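Peptidyl-prolyl cis-trans isomerase (Hirschia baltica, PDB 5EX2) probably catalyses the cis-trans isomerisation of peptide bonds preceding proline, as a cyclophilin-type folding helper of the periplasm. Local coordinates at residues Arg99-Lys103 against Thr131-Ala137. Sequence-based numbering, arbitrary orientation.
Sequences RRDPK and TRQDELA. With MG (magnesium ion), chain C.
NH2 of Arg100 is held between two oxygens of 131-137. Arg100 NH2 forms a salt bridge with Asp134 OD1 at 2.7 Å. The same NH2 of Arg100 donates a nearly straight hydrogen bond to Thr131 OG1 at 2.9 Å. Both acceptors lie close to the guanidinium plane, at its edge, but the carboxylate is turned 79° against that plane and OD1 is met from above its own. Beside this polar grip, Pro102 CB packs on Asp134 OD1 at 3.3 Å, and Pro102 CG rests on Ala137 CB at 3.7 Å. With CG anti to the backbone N (chi1 -176°) and a bend at chi3, the buried Arg100 chain carries its head across to Thr131. A second shell fixes these groups: Ser147 OG bonds both Arg100 NE and Thr131 OG1, Ile105 O takes NH1, and Tyr120 OH holds Asp134 OD2. A leucine in place of Arg100 would probably leave Asp134 OD1 without its countercharge and Thr131 OG1 and Ile105 O without the N-H groups they accept. Asp134 sits in sequence between Gln133 and Glu135, which bind magnesium with Gln115 and three waters. The contact spans the ends of strands 98-100 and 127-132, both antiparallel to the intervening strand 145-148, in a sheet separate from the eight-stranded cyclophilin barrel.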
loop_
_atom_site.group_PDB
_atom_site.type_symbol
_atom_site.label_atom_id
_atom_site.label_comp_id
_atom_site.label_asym_id
_atom_site.label_seq_id
_atom_site.Cartn_x
_atom_site.Cartn_y
_atom_site.Cartn_z
ATOM N N ARG A 99 -0.617 12.445 11.510
ATOM C CA ARG A 99 -1.359 12.852 12.697
ATOM C C ARG A 99 -2.795 12.404 12.523
ATOM O O ARG A 99 -3.510 12.943 11.672
ATOM C CB ARG A 99 -1.312 14.361 12.883
ATOM C CG ARG A 99 0.081 14.952 12.956
ATOM C CD ARG A 99 0.818 14.468 14.162
ATOM N NE ARG A 99 0.115 14.825 15.386
ATOM C CZ ARG A 99 0.452 14.378 16.589
ATOM N NH1 ARG A 99 1.489 13.563 16.695
ATOM N NH2 ARG A 99 -0.250 14.733 17.669
ATOM N N ARG A 100 -3.201 11.408 13.297
ATOM C CA ARG A 100 -4.514 10.806 13.168
ATOM C C ARG A 100 -5.471 11.283 14.260
ATOM O O ARG A 100 -5.124 11.267 15.444
ATOM C CB ARG A 100 -4.351 9.300 13.205
ATOM C CG ARG A 100 -5.635 8.535 12.979
ATOM C CD ARG A 100 -5.435 7.020 13.024
ATOM N NE ARG A 100 -4.940 6.583 14.320
ATOM C CZ ARG A 100 -5.705 6.251 15.350
ATOM N NH1 ARG A 100 -7.032 6.268 15.250
ATOM N NH2 ARG A 100 -5.141 5.910 16.494
ATOM N N ASP A 101 -6.666 11.695 13.857
ATOM C CA ASP A 101 -7.734 12.028 14.784
ATOM C C ASP A 101 -8.491 10.743 15.129
ATOM O O ASP A 101 -9.213 10.218 14.291
ATOM C CB ASP A 101 -8.672 13.058 14.155
ATOM C CG ASP A 101 -9.827 13.453 15.058
ATOM O OD1 ASP A 101 -9.979 12.875 16.154
ATOM O OD2 ASP A 101 -10.615 14.335 14.641
ATOM N N PRO A 102 -8.336 10.232 16.356
ATOM C CA PRO A 102 -8.959 8.951 16.708
ATOM C C PRO A 102 -10.478 8.984 16.747
ATOM O O PRO A 102 -11.083 7.924 16.884
ATOM C CB PRO A 102 -8.432 8.669 18.113
ATOM C CG PRO A 102 -7.350 9.611 18.346
ATOM C CD PRO A 102 -7.588 10.789 17.490
ATOM N N LYS A 103 -11.064 10.174 16.695
ATOM C CA LYS A 103 -12.527 10.327 16.676
ATOM C C LYS A 103 -13.055 10.247 15.244
ATOM O O LYS A 103 -14.268 10.140 15.024
ATOM C CB LYS A 103 -12.954 11.664 17.278
ATOM C CG LYS A 103 -12.484 11.931 18.702
ATOM C CD LYS A 103 -13.084 10.963 19.700
ATOM C CE LYS A 103 -12.828 11.429 21.131
ATOM N NZ LYS A 103 -12.776 10.296 22.090
ATOM N N THR A 131 -0.132 2.661 15.815
ATOM C CA THR A 131 -0.439 3.943 16.396
ATOM C C THR A 131 -0.003 4.049 17.829
ATOM O O THR A 131 0.029 3.062 18.540
ATOM C CB THR A 131 -1.948 4.207 16.313
ATOM O OG1 THR A 131 -2.250 5.548 16.697
ATOM C CG2 THR A 131 -2.765 3.212 17.139
ATOM N N ARG A 132 0.336 5.273 18.219
ATOM C CA ARG A 132 0.393 5.633 19.624
ATOM C C ARG A 132 -1.036 5.611 20.167
ATOM O O ARG A 132 -2.009 5.606 19.413
ATOM C CB ARG A 132 1.065 6.996 19.800
ATOM C CG ARG A 132 2.441 7.077 19.163
ATOM C CD ARG A 132 3.427 6.118 19.796
ATOM N NE ARG A 132 3.793 6.542 21.140
ATOM C CZ ARG A 132 4.660 5.900 21.917
ATOM N NH1 ARG A 132 5.278 4.805 21.480
ATOM N NH2 ARG A 132 4.930 6.369 23.121
ATOM N N GLN A 133 -1.172 5.553 21.481
ATOM C CA GLN A 133 -2.481 5.333 22.066
ATOM C C GLN A 133 -3.433 6.500 21.852
ATOM O O GLN A 133 -3.066 7.661 22.004
ATOM C CB GLN A 133 -2.325 5.046 23.561
ATOM C CG GLN A 133 -1.819 3.652 23.807
ATOM C CD GLN A 133 -2.813 2.576 23.437
ATOM O OE1 GLN A 133 -3.992 2.857 23.161
ATOM N NE2 GLN A 133 -2.361 1.339 23.449
ATOM N N ASP A 134 -4.686 6.173 21.546
ATOM C CA ASP A 134 -5.702 7.173 21.239
ATOM C C ASP A 134 -5.943 8.132 22.393
ATOM O O ASP A 134 -6.305 9.286 22.178
ATOM C CB ASP A 134 -7.006 6.471 20.860
ATOM C CG ASP A 134 -6.798 5.450 19.769
ATOM O OD1 ASP A 134 -6.867 5.811 18.586
ATOM O OD2 ASP A 134 -6.545 4.276 20.106
ATOM N N GLU A 135 -5.719 7.669 23.616
ATOM C CA GLU A 135 -5.930 8.498 24.794
ATOM C C GLU A 135 -5.039 9.744 24.787
ATOM O O GLU A 135 -5.334 10.736 25.447
ATOM C CB GLU A 135 -5.687 7.681 26.084
ATOM C CG GLU A 135 -6.732 6.570 26.349
ATOM C CD GLU A 135 -6.533 5.298 25.525
ATOM O OE1 GLU A 135 -5.471 5.129 24.900
ATOM O OE2 GLU A 135 -7.453 4.442 25.496
ATOM N N LEU A 136 -3.942 9.718 24.046
ATOM C CA LEU A 136 -3.077 10.891 23.995
ATOM C C LEU A 136 -3.772 12.068 23.327
ATOM O O LEU A 136 -3.422 13.220 23.562
ATOM C CB LEU A 136 -1.777 10.571 23.259
ATOM C CG LEU A 136 -0.955 9.421 23.845
ATOM C CD1 LEU A 136 0.327 9.267 23.062
ATOM C CD2 LEU A 136 -0.670 9.600 25.317
ATOM N N ALA A 137 -4.773 11.791 22.502
ATOM C CA ALA A 137 -5.451 12.868 21.796
ATOM C C ALA A 137 -6.264 13.786 22.696
ATOM O O ALA A 137 -6.670 14.873 22.282
ATOM C CB ALA A 137 -6.356 12.297 20.718
HETATM MG MG MG C . -6.147 2.675 24.144
HETATM O O HOH W 1 -4.957 2.017 26.038
HETATM O O HOH W 2 -7.954 1.571 25.029
HETATM O O HOH W 3 -7.315 3.313 22.077
#